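Local coordinates for protein cellulase (Bacteroides salanitronis, PDB 6WQY) that probably hydrolyses internal beta-1,4 linkages of cellulose, as a broad-specificity endoglucanase of glycoside hydrolase family 5 whose catalytic domain makes up this chain, at residues L37-Q40 / L41-H44; A59-A62 / L63-L67; R186-G189 / G190-A194; I228-T231 / V232-V236. All coordinates share one frame; numbering follows the deposited sequence. Where two conformers were deposited one is given.

Overall arrangement
Four short local contacts mark points around one (beta/alpha)8 barrel, the catalytic domain of a longer protein, and they follow in series along the chain, none nesting or crossing. Contact 1 closes the turn that leaves barrel strand 34-37, and contact 2 caps the start of helix 61-70, which packs on that strand. The two touch where L37 meets L63. Across the chain's centre from contact 2, contact 3 closes the turn into helix 191-209, and contact 4 spans helix 228-234 and its exit toward strand 246-251; Y193 lies against L230 and N234, tying these helices together. Contacts 2 and 3 are the farthest apart, about 42 Å between centres.

Contact 1: residues L37-Q40 / L41-H44; sequences LGNQ and LDAH
This is a buried local turn contact just past the end of strand 34-37 in the (beta/alpha)8 barrel: a type I beta turn from Q40 to A43, with the D42 carboxylate folded back on the residues before it. The turn itself is closed by A43 N, which donates to Q40 O at 2.9 Å. With CG of D42 wedged between its own backbone N and carbonyl carbon (chi1 44°), the carboxylate faces two successive amides. OD1 takes the Q40 N-H in a short, nearly straight bond of 2.7 Å, met from above the carboxylate plane, while OD2 receives N39 N at 2.9 Å through its syn lone pair, at a more bent angle. An asparagine here would probably leave one of these two amides without an acceptor, since its NH2 end cannot accept. The side chain of Q40 turns elsewhere, its OE1 bonded to H362 and its NE2 to E51 and A57 O, and L41 packs on helix 95-110. Two waters complete the loop. One bridges L37 O and L41 N; the other donates to D42 OD2 at 2.7 Å and, weakly, to N39 OD1 at 3.3 Å.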
ATOM      1  N   LEU A  37      -2.714   2.859  -7.775  1.00  8.27           N
ATOM      2  CA  LEU A  37      -2.682   4.003  -8.693  1.00  8.57           C
ATOM      3  C   LEU A  37      -1.371   4.759  -8.463  1.00  8.26           C
ATOM      4  O   LEU A  37      -1.301   5.764  -7.758  1.00  8.75           O
ATOM      5  CB  LEU A  37      -3.892   4.885  -8.419  1.00  8.69           C
ATOM      6  CG  LEU A  37      -4.070   6.086  -9.343  1.00  8.53           C
ATOM      7  CD1 LEU A  37      -4.388   5.654 -10.750  1.00 10.76           C
ATOM      8  CD2 LEU A  37      -5.134   7.008  -8.796  1.00 10.51           C
ATOM      9  N   GLY A  38      -0.278   4.219  -9.022  1.00  7.80           N
ATOM     10  CA  GLY A  38       1.050   4.716  -8.717  1.00  8.20           C
ATOM     11  C   GLY A  38       1.527   5.806  -9.668  1.00  8.07           C
ATOM     12  O   GLY A  38       1.051   5.959 -10.787  1.00  8.57           O
ATOM     13  N   ASN A  39       2.537   6.550  -9.208  1.00  8.65           N
ATOM     14  CA  ASN A  39       3.053   7.712  -9.943  1.00  9.36           C
ATOM     15  C   ASN A  39       1.919   8.636 -10.371  1.00  8.78           C
ATOM     16  O   ASN A  39       1.899   9.162 -11.481  1.00  9.61           O
ATOM     17  CB  ASN A  39       3.936   7.316 -11.121  1.00 10.35           C
ATOM     18  CG  ASN A  39       5.323   6.871 -10.700  1.00 11.00           C
ATOM     19  OD1 ASN A  39       5.593   6.676  -9.534  1.00 12.11           O
ATOM     20  ND2 ASN A  39       6.213   6.715 -11.677  1.00 12.90           N
ATOM     21  N   GLN A  40       0.983   8.860  -9.457  1.00  8.46           N
ATOM     22  CA  GLN A  40      -0.263   9.577  -9.725  1.00  8.24           C
ATOM     23  C   GLN A  40      -0.415  10.644  -8.640  1.00  8.29           C
ATOM     24  O   GLN A  40       0.349  11.617  -8.639  1.00  8.56           O
ATOM     25  CB  GLN A  40      -1.411   8.583  -9.850  1.00  8.58           C
ATOM     26  CG  GLN A  40      -2.624   9.136 -10.577  1.00  8.51           C
ATOM     27  CD  GLN A  40      -2.455   9.153 -12.082  1.00  8.10           C
ATOM     28  OE1 GLN A  40      -1.929   8.222 -12.679  1.00  9.07           O
ATOM     29  NE2 GLN A  40      -2.937  10.212 -12.713  1.00  9.43           N
ATOM     30  N   LEU A  41      -1.345  10.489  -7.688  1.00  8.24           N
ATOM     31  CA  LEU A  41      -1.441  11.488  -6.618  1.00  8.43           C
ATOM     32  C   LEU A  41      -0.235  11.454  -5.688  1.00  7.99           C
ATOM     33  O   LEU A  41      -0.055  12.387  -4.888  1.00  8.82           O
ATOM     34  CB  LEU A  41      -2.747  11.362  -5.845  1.00  8.49           C
ATOM     35  CG  LEU A  41      -4.007  11.621  -6.657  1.00  9.67           C
ATOM     36  CD1 LEU A  41      -5.262  11.412  -5.827  1.00 11.03           C
ATOM     37  CD2 LEU A  41      -4.020  13.015  -7.250  1.00 14.99           C
ATOM     38  N   ASP A  42       0.587  10.408  -5.783  1.00  8.27           N
ATOM     39  CA  ASP A  42       1.864  10.354  -5.090  1.00  8.00           C
ATOM     40  C   ASP A  42       2.946  11.207  -5.748  1.00  8.00           C
ATOM     41  O   ASP A  42       3.942  11.545  -5.081  1.00  8.43           O
ATOM     42  CB  ASP A  42       2.369   8.904  -4.933  1.00  8.51           C
ATOM     43  CG  ASP A  42       2.222   8.046  -6.195  1.00  8.76           C
ATOM     44  OD1 ASP A  42       1.144   8.064  -6.835  1.00  8.96           O
ATOM     45  OD2 ASP A  42       3.206   7.325  -6.526  1.00 10.74           O
ATOM     46  N   ALA A  43       2.790  11.543  -7.022  1.00  8.76           N
ATOM     47  CA  ALA A  43       3.828  12.258  -7.748  1.00  9.19           C
ATOM     48  C   ALA A  43       3.955  13.684  -7.222  1.00  9.21           C
ATOM     49  O   ALA A  43       2.965  14.329  -6.854  1.00 10.06           O
ATOM     50  CB  ALA A  43       3.506  12.290  -9.239  1.00  9.30           C
ATOM     51  N   HIS A  44       5.183  14.181  -7.210  1.00  9.92           N
ATOM     52  CA  HIS A  44       5.444  15.535  -6.749  1.00 10.62           C
ATOM     53  C   HIS A  44       6.664  16.059  -7.495  1.00 11.49           C
ATOM     54  O   HIS A  44       7.570  15.296  -7.840  1.00 12.66           O
ATOM     55  CB  HIS A  44       5.645  15.602  -5.233  1.00 11.84           C
ATOM     56  CG  HIS A  44       6.749  14.732  -4.729  1.00 11.91           C
ATOM     57  ND1 HIS A  44       7.990  15.236  -4.386  1.00 15.47           N
ATOM     58  CD2 HIS A  44       6.803  13.402  -4.504  1.00 11.76           C
ATOM     59  CE1 HIS A  44       8.757  14.241  -3.973  1.00 15.61           C
ATOM     60  NE2 HIS A  44       8.062  13.118  -4.035  1.00 12.39           N
TER
HETATM   61  O   HOH W   1      -2.505   8.014  -6.578  1.00  8.68           O
HETATM   62  O   HOH W   2       5.795   6.754  -6.240  1.00 10.68           O

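Contact 2: residues A59-A62 / L63-L67; sequences ATQA and LFDAL
Q61 and D65, one helical turn apart, cross at about a right angle at the start of helix 61-70. The glutamine has CG anti to its backbone N (chi1 -175°) and bends at chi2, which swings the amide forward along the helix, toward its C-terminal end, so that NE2 reaches D65 OD1 at 3.0 Å. This bond is not ideal: the nitrogen comes from above the carboxylate plane, and the N-H...O angle is 141°, although the amide and carboxylate planes are only 27° apart. NE2 also donates to Y107 O, so two acceptors fix the rotation of the amide. An alanine in place of D65 would probably cost the Q61 amide one of these two acceptors and leave it freer to turn. Beneath this pair the backbone carries the regular helical bond from D65 N to Q61 O, 2.9 Å long.

T60 is the N-cap. Its OG1 accepts from L63 N at 3.2 Å, the T60 and L63 side chains crossing at about a right angle, and the same oxygen is bonded to A363 O. The carbonyl of T60 sits at the edge of the F64 ring, in its plane, 3.4 Å from CD1, while L67 CD1 lies over one face of that ring, offset toward the rim.

These apolar side chains point into the barrel wall: L63 packs on W35 and L37 of strand 34-37, F64 and L67 meet V75 of strand 74-77, and F64 also lies on V104 and A108 of helix 95-110. The N-terminal end of helix 61-70 is thereby wedged against two adjacent strands and the next helix.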
ATOM      1  N   ALA A  59      -5.988  10.736 -13.745  1.00  9.87           N
ATOM      2  CA  ALA A  59      -6.828   9.553 -13.583  1.00 10.23           C
ATOM      3  C   ALA A  59      -8.293   9.902 -13.800  1.00 10.25           C
ATOM      4  O   ALA A  59      -8.727  11.031 -13.546  1.00 10.79           O
ATOM      5  CB  ALA A  59      -6.628   8.950 -12.194  1.00 10.99           C
ATOM      6  N   THR A  60      -9.070   8.904 -14.243  1.00 10.77           N
ATOM      7  CA  THR A  60     -10.449   9.104 -14.659  1.00 11.70           C
ATOM      8  C   THR A  60     -11.342   7.975 -14.156  1.00 10.29           C
ATOM      9  O   THR A  60     -10.876   6.897 -13.785  1.00 10.98           O
ATOM     10  CB  THR A  60     -10.539   9.069 -16.187  1.00 12.77           C
ATOM     11  OG1 THR A  60     -10.067   7.771 -16.607  1.00 12.99           O
ATOM     12  CG2 THR A  60      -9.713  10.172 -16.821  1.00 13.65           C
ATOM     13  N   GLN A  61     -12.655   8.225 -14.218  1.00 11.42           N
ATOM     14  CA  GLN A  61     -13.617   7.155 -13.986  1.00 11.18           C
ATOM     15  C   GLN A  61     -13.382   5.988 -14.932  1.00 11.07           C
ATOM     16  O   GLN A  61     -13.545   4.825 -14.551  1.00 12.15           O
ATOM     17  CB  GLN A  61     -15.043   7.683 -14.148  1.00 12.48           C
ATOM     18  CG  GLN A  61     -16.108   6.661 -13.812  1.00 12.53           C
ATOM     19  CD  GLN A  61     -16.101   6.326 -12.341  1.00 11.74           C
ATOM     20  OE1 GLN A  61     -16.365   7.180 -11.501  1.00 13.37           O
ATOM     21  NE2 GLN A  61     -15.732   5.103 -12.015  1.00 12.43           N
ATOM     22  N   ALA A  62     -13.010   6.276 -16.181  1.00 11.68           N
ATOM     23  CA  ALA A  62     -12.803   5.214 -17.155  1.00 12.29           C
ATOM     24  C   ALA A  62     -11.754   4.218 -16.680  1.00 11.29           C
ATOM     25  O   ALA A  62     -11.885   3.010 -16.910  1.00 12.01           O
ATOM     26  CB  ALA A  62     -12.414   5.794 -18.513  1.00 13.02           C
ATOM     27  N   LEU A  63     -10.696   4.694 -16.027  1.00 10.83           N
ATOM     28  CA  LEU A  63      -9.697   3.779 -15.476  1.00 10.64           C
ATOM     29  C   LEU A  63     -10.325   2.853 -14.444  1.00  9.94           C
ATOM     30  O   LEU A  63     -10.119   1.639 -14.473  1.00 10.58           O
ATOM     31  CB  LEU A  63      -8.539   4.554 -14.843  1.00 10.40           C
ATOM     32  CG  LEU A  63      -7.592   3.684 -14.008  1.00 10.24           C
ATOM     33  CD1 LEU A  63      -6.830   2.673 -14.864  1.00 10.32           C
ATOM     34  CD2 LEU A  63      -6.665   4.550 -13.188  1.00 11.16           C
ATOM     35  N   PHE A  64     -11.070   3.415 -13.496  1.00 10.24           N
ATOM     36  CA  PHE A  64     -11.626   2.606 -12.416  1.00 10.58           C
ATOM     37  C   PHE A  64     -12.665   1.628 -12.929  1.00 10.93           C
ATOM     38  O   PHE A  64     -12.734   0.492 -12.449  1.00 10.63           O
ATOM     39  CB  PHE A  64     -12.115   3.518 -11.292  1.00 10.10           C
ATOM     40  CG  PHE A  64     -10.983   4.082 -10.483  1.00  9.58           C
ATOM     41  CD1 PHE A  64     -10.249   5.163 -10.933  1.00 10.60           C
ATOM     42  CD2 PHE A  64     -10.626   3.495  -9.282  1.00 11.41           C
ATOM     43  CE1 PHE A  64      -9.181   5.645 -10.193  1.00 10.87           C
ATOM     44  CE2 PHE A  64      -9.584   3.975  -8.533  1.00 12.43           C
ATOM     45  CZ  PHE A  64      -8.853   5.049  -8.989  1.00 12.11           C
ATOM     46  N   ASP A  65     -13.448   2.027 -13.931  1.00 10.90           N
ATOM     47  CA  ASP A  65     -14.367   1.090 -14.554  1.00 11.40           C
ATOM     48  C   ASP A  65     -13.605  -0.073 -15.171  1.00 11.43           C
ATOM     49  O   ASP A  65     -14.025  -1.233 -15.075  1.00 12.26           O
ATOM     50  CB  ASP A  65     -15.168   1.807 -15.637  1.00 12.34           C
ATOM     51  CG  ASP A  65     -16.178   2.797 -15.098  1.00 13.68           C
ATOM     52  OD1 ASP A  65     -16.439   2.835 -13.881  1.00 14.39           O
ATOM     53  OD2 ASP A  65     -16.738   3.553 -15.926  1.00 17.81           O
ATOM     54  N   ALA A  66     -12.467   0.227 -15.810  1.00 11.05           N
ATOM     55  CA  ALA A  66     -11.651  -0.811 -16.419  1.00 11.94           C
ATOM     56  C   ALA A  66     -11.061  -1.737 -15.363  1.00 10.44           C
ATOM     57  O   ALA A  66     -10.994  -2.956 -15.577  1.00 11.59           O
ATOM     58  CB  ALA A  66     -10.551  -0.186 -17.278  1.00 12.05           C
ATOM     59  N   LEU A  67     -10.623  -1.192 -14.224  1.00 10.38           N
ATOM     60  CA  LEU A  67     -10.081  -2.040 -13.160  1.00 10.83           C
ATOM     61  C   LEU A  67     -11.139  -3.021 -12.663  1.00 10.70           C
ATOM     62  O   LEU A  67     -10.862  -4.207 -12.455  1.00 11.10           O
ATOM     63  CB  LEU A  67      -9.597  -1.170 -12.005  1.00 10.33           C
ATOM     64  CG  LEU A  67      -8.387  -0.295 -12.310  1.00 10.87           C
ATOM     65  CD1 LEU A  67      -8.152   0.699 -11.198  1.00 12.00           C
ATOM     66  CD2 LEU A  67      -7.143  -1.130 -12.529  1.00 15.47           C
TER

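Contact 3: residues R186-G189 / G190-A194; sequences RTDG and GRQYA
D188 OD1 is gripped by three donors: G190 N at 2.9 Å, a water at 2.8 Å, and, weakly, R191 N. The G190 amide comes from above the carboxylate plane, 46° out of it. The other oxygen, OD2, accepts from Q192 N at 3.0 Å on its syn side and close to the plane, so the two oxygens share the work at the start of helix 191-209. What puts the carboxylate there is the first torsion of D188: at 71° CG lies between the backbone N and the carbonyl carbon, which carries both oxygens over the amides at the helix start. The negative group thus faces the N-terminal end of the helix, where the helix dipole would probably favour its charge.

Side chains crowd round the carboxylate. Q192 crosses D188 at about a right angle, its CG 3.4 Å from OD2 and its amide plane 84° from the carboxylate, while its polar end is bonded to Y224 and D177. R191 brings CB near OD2, then leads away to a salt bridge with E198. The water passes the hold on by accepting from Y193 N at 3.0 Å, and it sits over one face of the Y193 ring, toward the rim. Y193 OH is bonded to N185.

The turn itself depends on two glycines: G189 and G190 both have positive phi, and a CB on either would press against the carbonyl oxygen of the residue before it. With G190 at the N-cap, this is an Asx turn of D188 leading into the N terminus of helix 191-209, its carboxylate taking G190 N and Q192 N and reaching Y193 N through the water.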
ATOM      1  N   ARG A 186      18.666   0.290  13.714  1.00 12.38           N
ATOM      2  CA  ARG A 186      19.234  -0.975  14.136  1.00 13.83           C
ATOM      3  C   ARG A 186      20.044  -0.857  15.411  1.00 15.08           C
ATOM      4  O   ARG A 186      20.287  -1.873  16.074  1.00 16.39           O
ATOM      5  CB  ARG A 186      20.200  -1.501  13.067  1.00 16.53           C
ATOM      6  CG  ARG A 186      19.575  -1.719  11.717  1.00 19.32           C
ATOM      7  CD  ARG A 186      19.304  -3.180  11.488  1.00 32.37           C
ATOM      8  NE  ARG A 186      18.449  -3.381  10.326  1.00 29.37           N
ATOM      9  CZ  ARG A 186      17.718  -4.469  10.119  1.00 24.00           C
ATOM     10  NH1 ARG A 186      17.733  -5.459  11.000  1.00 23.90           N
ATOM     11  NH2 ARG A 186      16.962  -4.556   9.031  1.00 19.91           N
ATOM     12  N   THR A 187      20.497   0.344  15.752  1.00 14.73           N
ATOM     13  CA  THR A 187      21.472   0.524  16.804  1.00 16.84           C
ATOM     14  C   THR A 187      21.018   1.441  17.927  1.00 14.46           C
ATOM     15  O   THR A 187      21.724   1.533  18.929  1.00 18.39           O
ATOM     16  CB  THR A 187      22.780   1.078  16.209  1.00 20.01           C
ATOM     17  OG1 THR A 187      22.521   2.319  15.549  1.00 26.03           O
ATOM     18  CG2 THR A 187      23.373   0.092  15.203  1.00 30.06           C
ATOM     19  N   ASP A 188      19.864   2.077  17.828  1.00 12.52           N
ATOM     20  CA  ASP A 188      19.478   3.132  18.760  1.00 11.90           C
ATOM     21  C   ASP A 188      18.725   2.618  19.975  1.00 14.85           C
ATOM     22  O   ASP A 188      18.193   3.433  20.744  1.00 21.27           O
ATOM     23  CB  ASP A 188      18.669   4.235  18.060  1.00 11.86           C
ATOM     24  CG  ASP A 188      17.261   3.792  17.667  1.00 11.62           C
ATOM     25  OD1 ASP A 188      16.948   2.568  17.761  1.00 11.63           O
ATOM     26  OD2 ASP A 188      16.485   4.673  17.260  1.00 12.32           O
ATOM     27  N   GLY A 189      18.647   1.304  20.162  1.00 12.96           N
ATOM     28  CA  GLY A 189      17.931   0.747  21.285  1.00 14.40           C
ATOM     29  C   GLY A 189      16.442   0.615  21.090  1.00 14.03           C
ATOM     30  O   GLY A 189      15.740   0.208  22.026  1.00 16.72           O
ATOM     31  N   GLY A 190      15.937   0.942  19.910  1.00 12.43           N
ATOM     32  CA  GLY A 190      14.531   0.783  19.602  1.00 13.10           C
ATOM     33  C   GLY A 190      13.749   2.068  19.528  1.00 11.46           C
ATOM     34  O   GLY A 190      12.530   2.008  19.326  1.00 11.61           O
ATOM     35  N   ARG A 191      14.383   3.235  19.652  1.00 12.20           N
ATOM     36  CA  ARG A 191      13.615   4.475  19.733  1.00 11.49           C
ATOM     37  C   ARG A 191      12.845   4.751  18.447  1.00 10.21           C
ATOM     38  O   ARG A 191      11.663   5.106  18.494  1.00 10.52           O
ATOM     39  CB  ARG A 191      14.515   5.653  20.086  1.00 12.27           C
ATOM     40  CG  ARG A 191      13.761   6.952  20.263  1.00 13.75           C
ATOM     41  CD  ARG A 191      12.672   6.876  21.325  1.00 14.77           C
ATOM     42  NE  ARG A 191      11.951   8.137  21.435  1.00 16.60           N
ATOM     43  CZ  ARG A 191      10.675   8.239  21.765  1.00 15.56           C
ATOM     44  NH1 ARG A 191       9.945   7.157  22.034  1.00 17.99           N
ATOM     45  NH2 ARG A 191      10.103   9.440  21.806  1.00 24.22           N
ATOM     46  N   GLN A 192      13.499   4.654  17.291  1.00  9.83           N
ATOM     47  CA  GLN A 192      12.769   4.911  16.060  1.00  9.55           C
ATOM     48  C   GLN A 192      11.574   3.969  15.924  1.00  9.15           C
ATOM     49  O   GLN A 192      10.492   4.401  15.497  1.00  9.35           O
ATOM     50  CB  GLN A 192      13.672   4.795  14.842  1.00  9.90           C
ATOM     51  CG  GLN A 192      14.627   5.953  14.668  1.00  9.91           C
ATOM     52  CD  GLN A 192      15.440   5.809  13.397  1.00  9.65           C
ATOM     53  OE1 GLN A 192      15.040   5.062  12.488  1.00 12.66           O
ATOM     54  NE2 GLN A 192      16.556   6.481  13.299  1.00 11.33           N
ATOM     55  N   TYR A 193      11.732   2.676  16.251  1.00  9.62           N
ATOM     56  CA  TYR A 193      10.583   1.779  16.153  1.00  9.26           C
ATOM     57  C   TYR A 193       9.458   2.238  17.072  1.00  9.35           C
ATOM     58  O   TYR A 193       8.267   2.174  16.707  1.00  9.75           O
ATOM     59  CB  TYR A 193      10.966   0.341  16.505  1.00 10.31           C
ATOM     60  CG  TYR A 193      12.033  -0.262  15.623  1.00  9.96           C
ATOM     61  CD1 TYR A 193      12.028  -0.087  14.257  1.00 10.87           C
ATOM     62  CD2 TYR A 193      13.069  -1.000  16.175  1.00  9.89           C
ATOM     63  CE1 TYR A 193      13.024  -0.627  13.462  1.00 11.20           C
ATOM     64  CE2 TYR A 193      14.069  -1.548  15.400  1.00 10.58           C
ATOM     65  CZ  TYR A 193      14.041  -1.360  14.030  1.00 10.76           C
ATOM     66  OH  TYR A 193      15.019  -1.863  13.204  1.00 12.21           O
ATOM     67  N   ALA A 194       9.813   2.694  18.271  1.00 10.12           N
ATOM     68  CA  ALA A 194       8.814   3.147  19.224  1.00 10.08           C
ATOM     69  C   ALA A 194       8.111   4.400  18.722  1.00 10.15           C
ATOM     70  O   ALA A 194       6.895   4.538  18.876  1.00 10.60           O
ATOM     71  CB  ALA A 194       9.455   3.408  20.586  1.00 12.45           C
TER
HETATM   72  O   HOH W   3      14.625   1.812  16.434  1.00 11.47           O

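Contact 4: residues I228-T231 / V232-V236; sequences IDLT and VENFV
Helix 228-234, the short helix that links strands 219-222 and 246-251 in a beta-alpha-beta unit, is held here by successive backbone bonds and a few side chains running along it. V232 N donates to I228 O at 2.9 Å in a nearly straight bond (177°), and E233 N follows to D229 O. The side chain of E233 then lies back over that carbonyl, its CG 3.0 Å from D229 O. In the conformer of D229 given, one of two, its OD1 stands 4.1 Å from OE2 of E233; a water donates to both oxygens and K293 forms a salt bridge with D229, which would probably ease the repulsion.

Toward the wall of the (beta/alpha)8 barrel, I228 and T231 pack on V250 of strand 246-251, with T231 OG1 bonded to N227 O, while V232 packs on M294, T297 and F298 of helix 284-299. At the exit F235 is the first residue to leave helical angles, its N bonded to T231 O at 2.9 Å. A chi1 of 173° turns the F235 ring away from its own backbone N, and its side chain runs alongside that of T231, CB lying 3.8 Å from T231 CG2, and touches V248 of the same strand.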
ATOM      1  N   ILE A 228       8.881  -6.743   6.168  1.00  8.58           N
ATOM      2  CA  ILE A 228       8.249  -7.812   6.945  1.00  8.88           C
ATOM      3  C   ILE A 228       9.021  -8.120   8.230  1.00  9.18           C
ATOM      4  O   ILE A 228       8.425  -8.236   9.312  1.00  9.93           O
ATOM      5  CB  ILE A 228       8.015  -9.066   6.085  1.00  9.49           C
ATOM      6  CG1 ILE A 228       6.820  -8.826   5.152  1.00 10.17           C
ATOM      7  CG2 ILE A 228       7.788 -10.296   6.969  1.00 10.27           C
ATOM      8  CD1 ILE A 228       6.577  -9.913   4.135  1.00 11.08           C
ATOM      9  N   ASP A 229      10.341  -8.275   8.149  0.58  9.61           N
ATOM     10  CA  ASP A 229      11.086  -8.655   9.347  0.58  9.39           C
ATOM     11  C   ASP A 229      11.021  -7.568  10.413  0.58  9.77           C
ATOM     12  O   ASP A 229      10.810  -7.854  11.602  0.58  9.69           O
ATOM     13  CB  ASP A 229      12.527  -9.000   8.991  0.58  9.80           C
ATOM     14  CG  ASP A 229      12.631 -10.351   8.346  0.58 10.97           C
ATOM     15  OD1 ASP A 229      12.378 -11.355   9.044  0.58 13.55           O
ATOM     16  OD2 ASP A 229      12.907 -10.397   7.128  0.58 12.88           O
ATOM     17  N   LEU A 230      11.231  -6.315  10.026  1.00  9.63           N
ATOM     18  CA  LEU A 230      11.196  -5.248  11.021  1.00  9.11           C
ATOM     19  C   LEU A 230       9.800  -5.043  11.589  1.00  9.13           C
ATOM     20  O   LEU A 230       9.656  -4.564  12.725  1.00 10.09           O
ATOM     21  CB  LEU A 230      11.747  -3.944  10.462  1.00  9.74           C
ATOM     22  CG  LEU A 230      13.211  -3.998  10.036  1.00 10.43           C
ATOM     23  CD1 LEU A 230      13.653  -2.627   9.536  1.00 11.54           C
ATOM     24  CD2 LEU A 230      14.111  -4.442  11.177  1.00 13.13           C
ATOM     25  N   THR A 231       8.773  -5.377  10.808  1.00  9.33           N
ATOM     26  CA  THR A 231       7.391  -5.293  11.273  1.00 10.06           C
ATOM     27  C   THR A 231       7.100  -6.399  12.288  1.00  9.38           C
ATOM     28  O   THR A 231       6.657  -6.130  13.414  1.00 10.54           O
ATOM     29  CB  THR A 231       6.439  -5.364  10.075  1.00  9.20           C
ATOM     30  OG1 THR A 231       6.706  -4.259   9.201  1.00  9.57           O
ATOM     31  CG2 THR A 231       4.977  -5.286  10.499  1.00 10.26           C
ATOM     32  N   VAL A 232       7.363  -7.659  11.938  0.58 10.52           N
ATOM     33  CA  VAL A 232       7.058  -8.710  12.908  0.58 11.58           C
ATOM     34  C   VAL A 232       7.873  -8.534  14.186  0.58 13.10           C
ATOM     35  O   VAL A 232       7.405  -8.881  15.279  0.58 15.25           O
ATOM     36  CB  VAL A 232       7.196 -10.132  12.323  0.58 13.27           C
ATOM     37  CG1 VAL A 232       6.327 -10.287  11.079  0.58 13.60           C
ATOM     38  CG2 VAL A 232       8.642 -10.473  12.036  0.58 11.53           C
ATOM     39  N   GLU A 233       9.096  -8.007  14.087  1.00 11.36           N
ATOM     40  CA  GLU A 233       9.935  -7.870  15.273  1.00 11.70           C
ATOM     41  C   GLU A 233       9.569  -6.670  16.135  1.00 11.18           C
ATOM     42  O   GLU A 233       9.713  -6.744  17.365  1.00 13.41           O
ATOM     43  CB  GLU A 233      11.406  -7.779  14.849  1.00 13.03           C
ATOM     44  CG  GLU A 233      11.911  -9.056  14.169  1.00 18.05           C
ATOM     45  CD  GLU A 233      13.163  -8.863  13.324  1.00 36.24           C
ATOM     46  OE1 GLU A 233      13.697  -7.735  13.266  1.00 31.40           O
ATOM     47  OE2 GLU A 233      13.610  -9.858  12.708  1.00 31.90           O
ATOM     48  N   ASN A 234       9.110  -5.572  15.553  1.00 10.33           N
ATOM     49  CA  ASN A 234       9.026  -4.313  16.282  1.00 10.46           C
ATOM     50  C   ASN A 234       7.677  -3.621  16.243  1.00 10.47           C
ATOM     51  O   ASN A 234       7.457  -2.706  17.055  1.00 11.73           O
ATOM     52  CB  ASN A 234      10.102  -3.324  15.804  1.00 11.18           C
ATOM     53  CG  ASN A 234      11.478  -3.935  15.812  1.00 11.92           C
ATOM     54  OD1 ASN A 234      12.044  -4.253  14.746  1.00 13.62           O
ATOM     55  ND2 ASN A 234      12.016  -4.119  16.975  1.00 11.07           N
ATOM     56  N   PHE A 235       6.777  -3.976  15.337  1.00 10.45           N
ATOM     57  CA  PHE A 235       5.466  -3.335  15.275  1.00 10.33           C
ATOM     58  C   PHE A 235       4.656  -3.667  16.522  1.00 10.37           C
ATOM     59  O   PHE A 235       4.670  -4.802  17.004  1.00 11.64           O
ATOM     60  CB  PHE A 235       4.741  -3.832  14.018  1.00 11.61           C
ATOM     61  CG  PHE A 235       3.307  -3.392  13.905  1.00 10.40           C
ATOM     62  CD1 PHE A 235       2.312  -4.143  14.479  1.00 10.99           C
ATOM     63  CD2 PHE A 235       2.950  -2.270  13.168  1.00 10.85           C
ATOM     64  CE1 PHE A 235       0.986  -3.775  14.374  1.00 11.76           C
ATOM     65  CE2 PHE A 235       1.630  -1.898  13.047  1.00 11.53           C
ATOM     66  CZ  PHE A 235       0.643  -2.646  13.656  1.00 11.90           C
ATOM     67  N   VAL A 236       3.925  -2.673  17.020  1.00 10.46           N
ATOM     68  CA  VAL A 236       2.985  -2.842  18.120  1.00 11.34           C
ATOM     69  C   VAL A 236       1.619  -2.376  17.633  1.00 10.91           C
ATOM     70  O   VAL A 236       1.475  -1.246  17.169  1.00 11.40           O
ATOM     71  CB  VAL A 236       3.415  -2.049  19.370  1.00 12.23           C
ATOM     72  CG1 VAL A 236       2.335  -2.151  20.454  1.00 13.91           C
ATOM     73  CG2 VAL A 236       4.761  -2.541  19.887  1.00 13.49           C
TER
HETATM   74  O   HOH W   4      11.880 -11.737  11.669  1.00 27.71           O